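Local coordinates for protein SAM dependent methyltransferase (PDB 3DH0) that binds S-adenosylmethionine and probably transfers its methyl group to an acceptor substrate, at residues T40-G45 with E127-V132; E80-L85 with V90-S95; F114-L119 with G165-D170. All coordinates share one frame; numbering follows the deposited sequence.

Contact 1: T40-G45 with E127-V132; sequences TVLDVG and EELKRV. With SAM (S-adenosylmethionine), chain C.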
loop_
_atom_site.group_PDB
_atom_site.type_symbol
_atom_site.label_atom_id
_atom_site.label_comp_id
_atom_site.label_asym_id
_atom_site.label_seq_id
_atom_site.Cartn_x
_atom_site.Cartn_y
_atom_site.Cartn_z
ATOM N N THR A 40 -13.756 -0.612 0.841
ATOM C CA THR A 40 -13.147 -0.013 -0.326
ATOM C C THR A 40 -11.731 0.228 0.126
ATOM O O THR A 40 -11.501 0.884 1.140
ATOM C CB THR A 40 -13.806 1.301 -0.717
ATOM O OG1 THR A 40 -15.068 1.021 -1.324
ATOM C CG2 THR A 40 -12.942 2.062 -1.702
ATOM N N VAL A 41 -10.788 -0.342 -0.611
ATOM C CA VAL A 41 -9.396 -0.205 -0.245
ATOM C C VAL A 41 -8.547 0.523 -1.274
ATOM O O VAL A 41 -8.725 0.360 -2.478
ATOM C CB VAL A 41 -8.772 -1.585 0.034
ATOM C CG1 VAL A 41 -9.139 -2.549 -1.064
ATOM C CG2 VAL A 41 -7.270 -1.462 0.149
ATOM N N LEU A 42 -7.632 1.348 -0.772
ATOM C CA LEU A 42 -6.726 2.101 -1.625
ATOM C C LEU A 42 -5.362 1.441 -1.533
ATOM O O LEU A 42 -4.851 1.217 -0.440
ATOM C CB LEU A 42 -6.625 3.564 -1.174
ATOM C CG LEU A 42 -5.736 4.441 -2.066
ATOM C CD1 LEU A 42 -6.318 4.488 -3.472
ATOM C CD2 LEU A 42 -5.620 5.840 -1.500
ATOM N N ASP A 43 -4.800 1.115 -2.692
ATOM C CA ASP A 43 -3.489 0.485 -2.788
ATOM C C ASP A 43 -2.598 1.568 -3.365
ATOM O O ASP A 43 -2.616 1.807 -4.563
ATOM C CB ASP A 43 -3.572 -0.713 -3.737
ATOM C CG ASP A 43 -2.293 -1.539 -3.772
ATOM O OD1 ASP A 43 -1.427 -1.359 -2.887
ATOM O OD2 ASP A 43 -2.160 -2.386 -4.689
ATOM N N VAL A 44 -1.821 2.218 -2.510
ATOM C CA VAL A 44 -0.977 3.328 -2.937
ATOM C C VAL A 44 0.080 3.059 -4.023
ATOM O O VAL A 44 -0.098 3.476 -5.164
ATOM C CB VAL A 44 -0.362 4.014 -1.704
ATOM C CG1 VAL A 44 0.484 5.193 -2.113
ATOM C CG2 VAL A 44 -1.486 4.491 -0.805
ATOM N N GLY A 45 1.181 2.396 -3.713
ATOM C CA GLY A 45 2.135 2.146 -4.784
ATOM C C GLY A 45 1.789 0.821 -5.430
ATOM O O GLY A 45 2.477 -0.181 -5.227
ATOM N N GLU A 127 -1.788 14.191 4.275
ATOM C CA GLU A 127 -2.954 15.055 4.373
ATOM C C GLU A 127 -3.924 14.692 3.267
ATOM O O GLU A 127 -5.134 14.560 3.496
ATOM C CB GLU A 127 -2.564 16.527 4.247
ATOM C CG GLU A 127 -1.648 16.996 5.342
ATOM C CD GLU A 127 -2.183 16.703 6.748
ATOM O OE1 GLU A 127 -3.277 17.202 7.093
ATOM O OE2 GLU A 127 -1.497 15.976 7.508
ATOM N N GLU A 128 -3.388 14.516 2.064
ATOM C CA GLU A 128 -4.220 14.153 0.925
ATOM C C GLU A 128 -4.912 12.821 1.235
ATOM O O GLU A 128 -6.078 12.623 0.897
ATOM C CB GLU A 128 -3.348 14.044 -0.329
ATOM C CG GLU A 128 -4.078 13.693 -1.619
ATOM C CD GLU A 128 -5.161 14.695 -2.021
ATOM O OE1 GLU A 128 -5.062 15.891 -1.667
ATOM O OE2 GLU A 128 -6.110 14.285 -2.717
ATOM N N LEU A 129 -4.189 11.924 1.904
ATOM C CA LEU A 129 -4.729 10.619 2.254
ATOM C C LEU A 129 -5.971 10.654 3.151
ATOM O O LEU A 129 -6.908 9.889 2.940
ATOM C CB LEU A 129 -3.651 9.770 2.924
ATOM C CG LEU A 129 -3.024 8.626 2.116
ATOM C CD1 LEU A 129 -2.014 7.937 2.988
ATOM C CD2 LEU A 129 -4.076 7.626 1.656
ATOM N N LYS A 130 -5.965 11.526 4.161
ATOM C CA LYS A 130 -7.092 11.649 5.088
ATOM C C LYS A 130 -8.342 12.104 4.350
ATOM O O LYS A 130 -9.455 11.685 4.657
ATOM C CB LYS A 130 -6.806 12.678 6.178
ATOM C CG LYS A 130 -5.502 12.548 6.928
ATOM C CD LYS A 130 -5.682 13.180 8.306
ATOM C CE LYS A 130 -4.382 13.674 8.932
ATOM N NZ LYS A 130 -3.983 15.012 8.445
ATOM N N ARG A 131 -8.144 12.985 3.380
ATOM C CA ARG A 131 -9.250 13.511 2.605
ATOM C C ARG A 131 -10.045 12.388 1.957
ATOM O O ARG A 131 -11.259 12.284 2.165
ATOM C CB ARG A 131 -8.739 14.482 1.531
ATOM C CG ARG A 131 -9.855 15.171 0.774
ATOM C CD ARG A 131 -9.334 16.106 -0.290
ATOM N NE ARG A 131 -8.790 15.390 -1.437
ATOM C CZ ARG A 131 -9.485 14.537 -2.180
ATOM N NH1 ARG A 131 -10.756 14.287 -1.900
ATOM N NH2 ARG A 131 -8.912 13.933 -3.208
ATOM N N VAL A 132 -9.366 11.541 1.186
ATOM C CA VAL A 132 -10.051 10.447 0.510
ATOM C C VAL A 132 -10.499 9.390 1.506
ATOM O O VAL A 132 -11.381 8.578 1.223
ATOM C CB VAL A 132 -9.151 9.788 -0.573
ATOM C CG1 VAL A 132 -8.678 10.831 -1.563
ATOM C CG2 VAL A 132 -7.970 9.082 0.074
HETATM N N SAM C . 3.604 -2.301 -3.732
HETATM C CA SAM C . 4.070 -2.950 -4.996
HETATM C C SAM C . 4.075 -4.454 -4.848
HETATM O O SAM C . 3.726 -4.942 -3.773
HETATM O OXT SAM C . 4.449 -5.106 -5.877
HETATM C CB SAM C . 5.475 -2.465 -5.338
HETATM C CG SAM C . 5.539 -1.003 -5.155
HETATM S SD SAM C . 7.079 -0.099 -5.471
HETATM C CE SAM C . 8.125 -0.620 -4.110
HETATM C "C5'" SAM C . 6.576 1.512 -5.089
HETATM C "C4'" SAM C . 5.686 2.185 -6.114
HETATM O "O4'" SAM C . 5.361 3.442 -5.531
HETATM C "C3'" SAM C . 6.437 2.598 -7.395
HETATM O "O3'" SAM C . 5.882 1.751 -8.442
HETATM C "C2'" SAM C . 6.042 4.036 -7.672
HETATM O "O2'" SAM C . 5.688 4.411 -8.986
HETATM C "C1'" SAM C . 4.990 4.280 -6.546
HETATM N N9 SAM C . 4.933 5.605 -5.960
HETATM C C8 SAM C . 5.945 6.441 -5.533
HETATM N N7 SAM C . 5.512 7.558 -5.038
HETATM C C5 SAM C . 4.124 7.466 -5.141
HETATM C C6 SAM C . 3.068 8.348 -4.772
HETATM N N6 SAM C . 3.306 9.551 -4.206
HETATM N N1 SAM C . 1.759 7.946 -5.011
HETATM C C2 SAM C . 1.566 6.733 -5.582
HETATM N N3 SAM C . 2.484 5.837 -5.959
HETATM C C4 SAM C . 3.752 6.266 -5.708
#

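Contact 2: E80-L85 with V90-S95; sequences EKVNKL and VEVLKS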
loop_
_atom_site.group_PDB
_atom_site.type_symbol
_atom_site.label_atom_id
_atom_site.label_comp_id
_atom_site.label_asym_id
_atom_site.label_seq_id
_atom_site.Cartn_x
_atom_site.Cartn_y
_atom_site.Cartn_z
ATOM N N GLU A 80 -3.401 -4.133 -17.219
ATOM C CA GLU A 80 -3.423 -5.329 -18.040
ATOM C C GLU A 80 -3.473 -6.540 -17.122
ATOM O O GLU A 80 -3.985 -7.594 -17.474
ATOM C CB GLU A 80 -2.193 -5.403 -18.947
ATOM C CG GLU A 80 -2.115 -6.724 -19.704
ATOM C CD GLU A 80 -1.189 -6.702 -20.909
ATOM O OE1 GLU A 80 0.007 -6.352 -20.759
ATOM O OE2 GLU A 80 -1.651 -7.055 -22.018
ATOM N N LYS A 81 -2.950 -6.380 -15.925
ATOM C CA LYS A 81 -2.966 -7.469 -14.983
ATOM C C LYS A 81 -4.388 -7.805 -14.570
ATOM O O LYS A 81 -4.808 -8.947 -14.687
ATOM C CB LYS A 81 -2.144 -7.117 -13.745
ATOM C CG LYS A 81 -2.550 -7.897 -12.509
ATOM C CD LYS A 81 -1.515 -8.927 -12.118
ATOM C CE LYS A 81 -0.299 -8.258 -11.520
ATOM N NZ LYS A 81 0.805 -9.214 -11.304
ATOM N N VAL A 82 -5.137 -6.818 -14.089
ATOM C CA VAL A 82 -6.494 -7.096 -13.652
ATOM C C VAL A 82 -7.334 -7.728 -14.746
ATOM O O VAL A 82 -8.189 -8.574 -14.465
ATOM C CB VAL A 82 -7.234 -5.827 -13.140
ATOM C CG1 VAL A 82 -6.338 -5.040 -12.204
ATOM C CG2 VAL A 82 -7.711 -4.999 -14.302
ATOM N N ASN A 83 -7.093 -7.329 -15.990
ATOM C CA ASN A 83 -7.867 -7.877 -17.093
ATOM C C ASN A 83 -7.448 -9.265 -17.438
ATOM O O ASN A 83 -8.244 -10.068 -17.912
ATOM C CB ASN A 83 -7.725 -7.025 -18.335
ATOM C CG ASN A 83 -8.462 -5.740 -18.220
ATOM O OD1 ASN A 83 -8.027 -4.833 -17.510
ATOM N ND2 ASN A 83 -9.604 -5.646 -18.896
ATOM N N LYS A 84 -6.179 -9.537 -17.211
ATOM C CA LYS A 84 -5.635 -10.828 -17.516
ATOM C C LYS A 84 -6.150 -11.827 -16.505
ATOM O O LYS A 84 -6.434 -12.975 -16.844
ATOM C CB LYS A 84 -4.121 -10.733 -17.477
ATOM C CG LYS A 84 -3.379 -11.851 -18.155
ATOM C CD LYS A 84 -1.986 -11.371 -18.547
ATOM C CE LYS A 84 -2.078 -10.266 -19.617
ATOM N NZ LYS A 84 -0.751 -9.623 -19.873
ATOM N N LEU A 85 -6.298 -11.374 -15.264
ATOM C CA LEU A 85 -6.749 -12.241 -14.181
ATOM C C LEU A 85 -8.252 -12.248 -13.964
ATOM O O LEU A 85 -8.771 -13.135 -13.293
ATOM C CB LEU A 85 -6.049 -11.863 -12.875
ATOM C CG LEU A 85 -4.512 -11.912 -12.862
ATOM C CD1 LEU A 85 -3.998 -11.615 -11.465
ATOM C CD2 LEU A 85 -4.022 -13.268 -13.330
ATOM N N VAL A 90 -11.654 -4.119 -9.355
ATOM C CA VAL A 90 -10.495 -3.257 -9.240
ATOM C C VAL A 90 -10.461 -2.148 -10.260
ATOM O O VAL A 90 -10.666 -2.366 -11.451
ATOM C CB VAL A 90 -9.184 -4.039 -9.354
ATOM C CG1 VAL A 90 -8.006 -3.112 -9.050
ATOM C CG2 VAL A 90 -9.205 -5.209 -8.406
ATOM N N GLU A 91 -10.182 -0.953 -9.764
ATOM C CA GLU A 91 -10.103 0.233 -10.591
ATOM C C GLU A 91 -8.666 0.789 -10.503
ATOM O O GLU A 91 -8.234 1.266 -9.459
ATOM C CB GLU A 91 -11.142 1.241 -10.084
ATOM C CG GLU A 91 -11.632 2.237 -11.098
ATOM C CD GLU A 91 -12.396 1.607 -12.246
ATOM O OE1 GLU A 91 -13.488 1.053 -12.033
ATOM O OE2 GLU A 91 -11.904 1.671 -13.380
ATOM N N VAL A 92 -7.925 0.694 -11.603
ATOM C CA VAL A 92 -6.541 1.177 -11.658
ATOM C C VAL A 92 -6.468 2.625 -12.134
ATOM O O VAL A 92 -6.932 2.945 -13.219
ATOM C CB VAL A 92 -5.688 0.311 -12.604
ATOM C CG1 VAL A 92 -4.247 0.788 -12.582
ATOM C CG2 VAL A 92 -5.785 -1.150 -12.193
ATOM N N LEU A 93 -5.867 3.490 -11.325
ATOM C CA LEU A 93 -5.783 4.907 -11.664
ATOM C C LEU A 93 -4.383 5.541 -11.661
ATOM O O LEU A 93 -3.487 5.137 -10.915
ATOM C CB LEU A 93 -6.687 5.708 -10.714
ATOM C CG LEU A 93 -8.160 5.302 -10.542
ATOM C CD1 LEU A 93 -8.825 6.189 -9.503
ATOM C CD2 LEU A 93 -8.889 5.407 -11.859
ATOM N N LYS A 94 -4.231 6.558 -12.507
ATOM C CA LYS A 94 -2.995 7.324 -12.638
ATOM C C LYS A 94 -2.970 8.410 -11.561
ATOM O O LYS A 94 -3.777 9.336 -11.575
ATOM C CB LYS A 94 -2.927 7.949 -14.026
ATOM C CG LYS A 94 -1.785 8.916 -14.222
ATOM C CD LYS A 94 -0.453 8.232 -14.116
ATOM C CE LYS A 94 0.675 9.241 -14.210
ATOM N NZ LYS A 94 0.686 10.224 -13.075
ATOM N N SER A 95 -2.035 8.285 -10.628
ATOM C CA SER A 95 -1.899 9.224 -9.519
ATOM C C SER A 95 -0.822 10.287 -9.727
ATOM O O SER A 95 0.052 10.165 -10.587
ATOM C CB SER A 95 -1.613 8.438 -8.231
ATOM O OG SER A 95 -1.024 9.235 -7.216
#

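Contact 3: F114-L119 with G165-D170; sequences FTFHEL and GLILED. With SAM (S-adenosylmethionine), chain C.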
loop_
_atom_site.group_PDB
_atom_site.type_symbol
_atom_site.label_atom_id
_atom_site.label_comp_id
_atom_site.label_asym_id
_atom_site.label_seq_id
_atom_site.Cartn_x
_atom_site.Cartn_y
_atom_site.Cartn_z
ATOM N N PHE A 114 5.476 -1.245 0.739
ATOM C CA PHE A 114 6.804 -0.859 0.267
ATOM C C PHE A 114 6.830 0.436 -0.535
ATOM O O PHE A 114 7.705 0.629 -1.379
ATOM C CB PHE A 114 7.418 -1.974 -0.587
ATOM C CG PHE A 114 7.509 -3.293 0.117
ATOM C CD1 PHE A 114 6.621 -4.323 -0.195
ATOM C CD2 PHE A 114 8.475 -3.503 1.098
ATOM C CE1 PHE A 114 6.693 -5.537 0.454
ATOM C CE2 PHE A 114 8.560 -4.715 1.755
ATOM C CZ PHE A 114 7.666 -5.743 1.434
ATOM N N THR A 115 5.893 1.332 -0.269
ATOM C CA THR A 115 5.871 2.567 -1.019
ATOM C C THR A 115 6.066 3.828 -0.172
ATOM O O THR A 115 6.400 4.886 -0.704
ATOM C CB THR A 115 4.558 2.644 -1.887
ATOM O OG1 THR A 115 4.307 3.994 -2.318
ATOM C CG2 THR A 115 3.379 2.137 -1.104
ATOM N N PHE A 116 5.895 3.724 1.140
ATOM C CA PHE A 116 6.042 4.894 1.997
ATOM C C PHE A 116 7.393 5.601 1.871
ATOM O O PHE A 116 7.450 6.822 1.733
ATOM C CB PHE A 116 5.819 4.516 3.449
ATOM C CG PHE A 116 5.646 5.694 4.360
ATOM C CD1 PHE A 116 4.441 6.392 4.397
ATOM C CD2 PHE A 116 6.687 6.112 5.178
ATOM C CE1 PHE A 116 4.276 7.491 5.237
ATOM C CE2 PHE A 116 6.539 7.204 6.019
ATOM C CZ PHE A 116 5.329 7.900 6.052
ATOM N N HIS A 117 8.482 4.842 1.927
ATOM C CA HIS A 117 9.817 5.428 1.819
ATOM C C HIS A 117 10.089 6.049 0.440
ATOM O O HIS A 117 11.140 6.647 0.228
ATOM C CB HIS A 117 10.889 4.369 2.095
ATOM C CG HIS A 117 10.975 3.324 1.031
ATOM N ND1 HIS A 117 10.030 2.331 0.887
ATOM C CD2 HIS A 117 11.841 3.176 -0.004
ATOM C CE1 HIS A 117 10.305 1.619 -0.193
ATOM N NE2 HIS A 117 11.397 2.114 -0.752
ATOM N N GLU A 118 9.156 5.899 -0.496
ATOM C CA GLU A 118 9.322 6.450 -1.842
ATOM C C GLU A 118 8.607 7.795 -2.045
ATOM O O GLU A 118 8.746 8.434 -3.089
ATOM C CB GLU A 118 8.805 5.458 -2.885
ATOM C CG GLU A 118 9.857 4.553 -3.445
ATOM C CD GLU A 118 9.380 3.809 -4.671
ATOM O OE1 GLU A 118 8.822 4.450 -5.577
ATOM O OE2 GLU A 118 9.573 2.579 -4.732
ATOM N N LEU A 119 7.841 8.217 -1.048
ATOM C CA LEU A 119 7.101 9.470 -1.133
ATOM C C LEU A 119 7.975 10.728 -1.074
ATOM O O LEU A 119 8.734 10.917 -0.119
ATOM C CB LEU A 119 6.073 9.525 0.003
ATOM C CG LEU A 119 5.056 8.382 0.083
ATOM C CD1 LEU A 119 4.235 8.476 1.363
ATOM C CD2 LEU A 119 4.160 8.438 -1.139
ATOM N N GLY A 165 6.504 5.757 12.138
ATOM C CA GLY A 165 5.466 6.026 13.120
ATOM C C GLY A 165 5.533 7.385 13.783
ATOM O O GLY A 165 4.609 7.803 14.491
ATOM N N LEU A 166 6.637 8.080 13.559
ATOM C CA LEU A 166 6.834 9.401 14.136
ATOM C C LEU A 166 6.163 10.384 13.187
ATOM O O LEU A 166 5.418 11.283 13.595
ATOM C CB LEU A 166 8.329 9.675 14.237
ATOM C CG LEU A 166 8.806 10.701 15.257
ATOM C CD1 LEU A 166 9.667 10.002 16.321
ATOM C CD2 LEU A 166 9.601 11.806 14.533
ATOM N N ILE A 167 6.440 10.175 11.904
ATOM C CA ILE A 167 5.895 10.993 10.841
ATOM C C ILE A 167 4.384 10.912 10.897
ATOM O O ILE A 167 3.689 11.917 10.831
ATOM C CB ILE A 167 6.390 10.494 9.479
ATOM C CG1 ILE A 167 7.913 10.546 9.448
ATOM C CG2 ILE A 167 5.825 11.352 8.368
ATOM C CD1 ILE A 167 8.506 10.111 8.148
ATOM N N LEU A 168 3.877 9.698 11.015
ATOM C CA LEU A 168 2.452 9.468 11.103
ATOM C C LEU A 168 1.898 10.320 12.243
ATOM O O LEU A 168 0.801 10.877 12.154
ATOM C CB LEU A 168 2.198 7.984 11.371
ATOM C CG LEU A 168 1.603 7.128 10.247
ATOM C CD1 LEU A 168 2.304 7.379 8.937
ATOM C CD2 LEU A 168 1.718 5.671 10.632
ATOM N N GLU A 169 2.670 10.425 13.319
ATOM C CA GLU A 169 2.246 11.210 14.464
ATOM C C GLU A 169 2.140 12.688 14.078
ATOM O O GLU A 169 1.163 13.357 14.421
ATOM C CB GLU A 169 3.230 11.040 15.610
ATOM C CG GLU A 169 2.697 11.552 16.925
ATOM C CD GLU A 169 3.636 11.258 18.076
ATOM O OE1 GLU A 169 4.148 10.111 18.132
ATOM O OE2 GLU A 169 3.854 12.158 18.920
ATOM N N ASP A 170 3.139 13.205 13.371
ATOM C CA ASP A 170 3.073 14.594 12.944
ATOM C C ASP A 170 1.812 14.788 12.121
ATOM O O ASP A 170 1.050 15.727 12.344
ATOM C CB ASP A 170 4.250 14.982 12.049
ATOM C CG ASP A 170 5.580 14.912 12.756
ATOM O OD1 ASP A 170 6.541 15.513 12.214
ATOM O OD2 ASP A 170 5.666 14.258 13.831
HETATM N N SAM C . 3.604 -2.301 -3.732
HETATM C CA SAM C . 4.070 -2.950 -4.996
HETATM C C SAM C . 4.075 -4.454 -4.848
HETATM O O SAM C . 3.726 -4.942 -3.773
HETATM O OXT SAM C . 4.449 -5.106 -5.877
HETATM C CB SAM C . 5.475 -2.465 -5.338
HETATM C CG SAM C . 5.539 -1.003 -5.155
HETATM S SD SAM C . 7.079 -0.099 -5.471
HETATM C CE SAM C . 8.125 -0.620 -4.110
HETATM C "C5'" SAM C . 6.576 1.512 -5.089
HETATM C "C4'" SAM C . 5.686 2.185 -6.114
HETATM O "O4'" SAM C . 5.361 3.442 -5.531
HETATM C "C3'" SAM C . 6.437 2.598 -7.395
HETATM O "O3'" SAM C . 5.882 1.751 -8.442
HETATM C "C2'" SAM C . 6.042 4.036 -7.672
HETATM O "O2'" SAM C . 5.688 4.411 -8.986
HETATM C "C1'" SAM C . 4.990 4.280 -6.546
HETATM N N9 SAM C . 4.933 5.605 -5.960
HETATM C C8 SAM C . 5.945 6.441 -5.533
HETATM N N7 SAM C . 5.512 7.558 -5.038
HETATM C C5 SAM C . 4.124 7.466 -5.141
HETATM C C6 SAM C . 3.068 8.348 -4.772
HETATM N N6 SAM C . 3.306 9.551 -4.206
HETATM N N1 SAM C . 1.759 7.946 -5.011
HETATM C C2 SAM C . 1.566 6.733 -5.582
HETATM N N3 SAM C . 2.484 5.837 -5.959
HETATM C C4 SAM C . 3.752 6.266 -5.708
#

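Contact 1: T40-G45 with E127-V132
Leu42 meets Leu129 and Val132 through a single methyl group. Its CB leaves strand 40-43 in the direction of the helix but stays beyond contact distance of it. CG stands opposite the backbone N (chi1 -177°), which carries the branch out from the strand. Of its two methyls, CD2 makes the contact. It lies 3.9 Å from CD2 of Leu129, and the two leucine side chains meet at a slant. It also comes within 4.3 Å of Val132 CG2. The contact is therefore a small, buried cluster of methyls, with no hydrogen bond across it.

Val44 splits its two methyls between protein and ligand. CG2 faces Leu129, with 4.8 Å to Leu129 CD2. CG1 packs against the adenine, 3.9 Å from SAM C2. The next residue, Gly45, takes the amino group of the ligand: SAM N donates to Gly45 O at 2.8 Å. Gly45 also passes close by the ribose. This is the glycine-rich loop after the first strand of a Rossmann-like methyltransferase.

On the helix, Arg131 grips Glu128 side-on. NE and NH2 both reach OE2 of Glu128 from the same face of its carboxylate, the bond from Arg131 NH2 to Glu128 OE2 being 2.9 Å long. Arg131 NH1 adds a salt bridge to Asp104.

Strand 40-43 lies between strands 64-69 and 107-113 of the parallel part of the sheet. Helix 122-132 packs on one side of this sheet, where Leu129 also rests on Ile110 and Met112 of strand 107-113.

Contact 2: E80-L85 with V90-S95
Val82 lays its CG1 methyl over the neighbouring methyls of Val90 and Val92, two residues apart on the strand. CG1 of Val82 is 3.9 Å from Val92 CG2 and 4.1 Å from Val90 CG1. The CB of Val90 is almost as near to Val82 CG1, at 4.2 Å. One helix methyl thus serves both strand valines. A chi1 of -46° sets CG1 of Val82 beside its backbone N, and this turn puts CG1, rather than CG2, against the strand valines.

The two strand valines use different branches. Val90 offers the methyl opposite its backbone N, and Val92 the one opposite its carbonyl carbon. Val82 and Val92 pass each other pointing opposite ways, whereas Val82 and Val90 meet at an angle.

The contact closes the beta-alpha-beta unit of strand 64-69, helix 72-85 and strand 90-94. The turn between its segments is short, and Leu87 within it also touches Val82. Val92 leans further on Val75 and Trp79 of the same helix. Strand 90-94 is an outermost strand of the sheet.

Polar groups lie beyond the valines. Lys94 NZ gives a hydrogen bond of 2.6 Å to Ser95 O, tilted 31° from the carbonyl plane, and another to Val70 O.

Between residues 80-85 and 90-95 only methyl and CB atoms meet, with no hydrogen bond. Here helix and strand are held by the shape and burial of branched apolar side chains, not by a directional bond.

Contact 3: F114-L119 with G165-D170
The Phe116 ring turns an edge to Ile167. CD1 of Ile167 lies near the ring plane, 4.1 Å from Phe116 CE2, and Ile167 CG2 is 4.2 Å from Phe116 CZ. Leu168 CD1 comes in obliquely at Phe116 CE1, 4.2 Å away. Tyr159 also meets this ring, with the planes at about 55°. CG of Phe116 stands opposite its backbone N (chi1 -167°), which sends the ring out toward helix 161-170. Leu126 of helix 122-132 and Ile141 of strand 137-144 touch both Phe116 and Leu168.

Segment 114-119 follows strand 107-113, at the ligand-binding end of the parallel strands of the Rossmann-like fold. Residues 116-118 form a 3-10 turn, with Glu118 N bonded to Thr115 O. On the ligand side, Thr115 OG1 gives a weak hydrogen bond of 3.4 Å to SAM O4'. Glu118 lies along the ribose, its CD 3.6 Å from SAM C5' and its CB beside the adenine C8. Glu118 OE1 accepts from Phe7 N. With an alanine in place of Glu118, Phe7 N would probably lose this acceptor and a gap would open beside the ribose. Leu119 brings CD2 to 3.8 Å from SAM C6, and Phe114 CB lies 3.8 Å from the methyl carbon SAM CE.

Overall arrangement
All three contacts are apolar between their segments, and none has a hydrogen bond across it. Contact 1 lies deepest, in the middle of the sheet; its centre is about 9 Å from the centre of the chain, and its touching residues are all buried. Contact 2 lies at an outer strand, with its centre about 15 Å from the centre of the chain. Contacts 2 and 3 each have one partly exposed member, Val92 and Ile167. Contacts 1 and 3 touch each other, with Gly45 N 3.4 Å from Thr115 CG2, and both reach the bound S-adenosylmethionine. Helix 122-132 supplies contact 1 and, through Leu126, also touches contact 3. Contact 2 reaches the ligand through Ser95, away from its valines. Contacts 1 and 2 share the sheet.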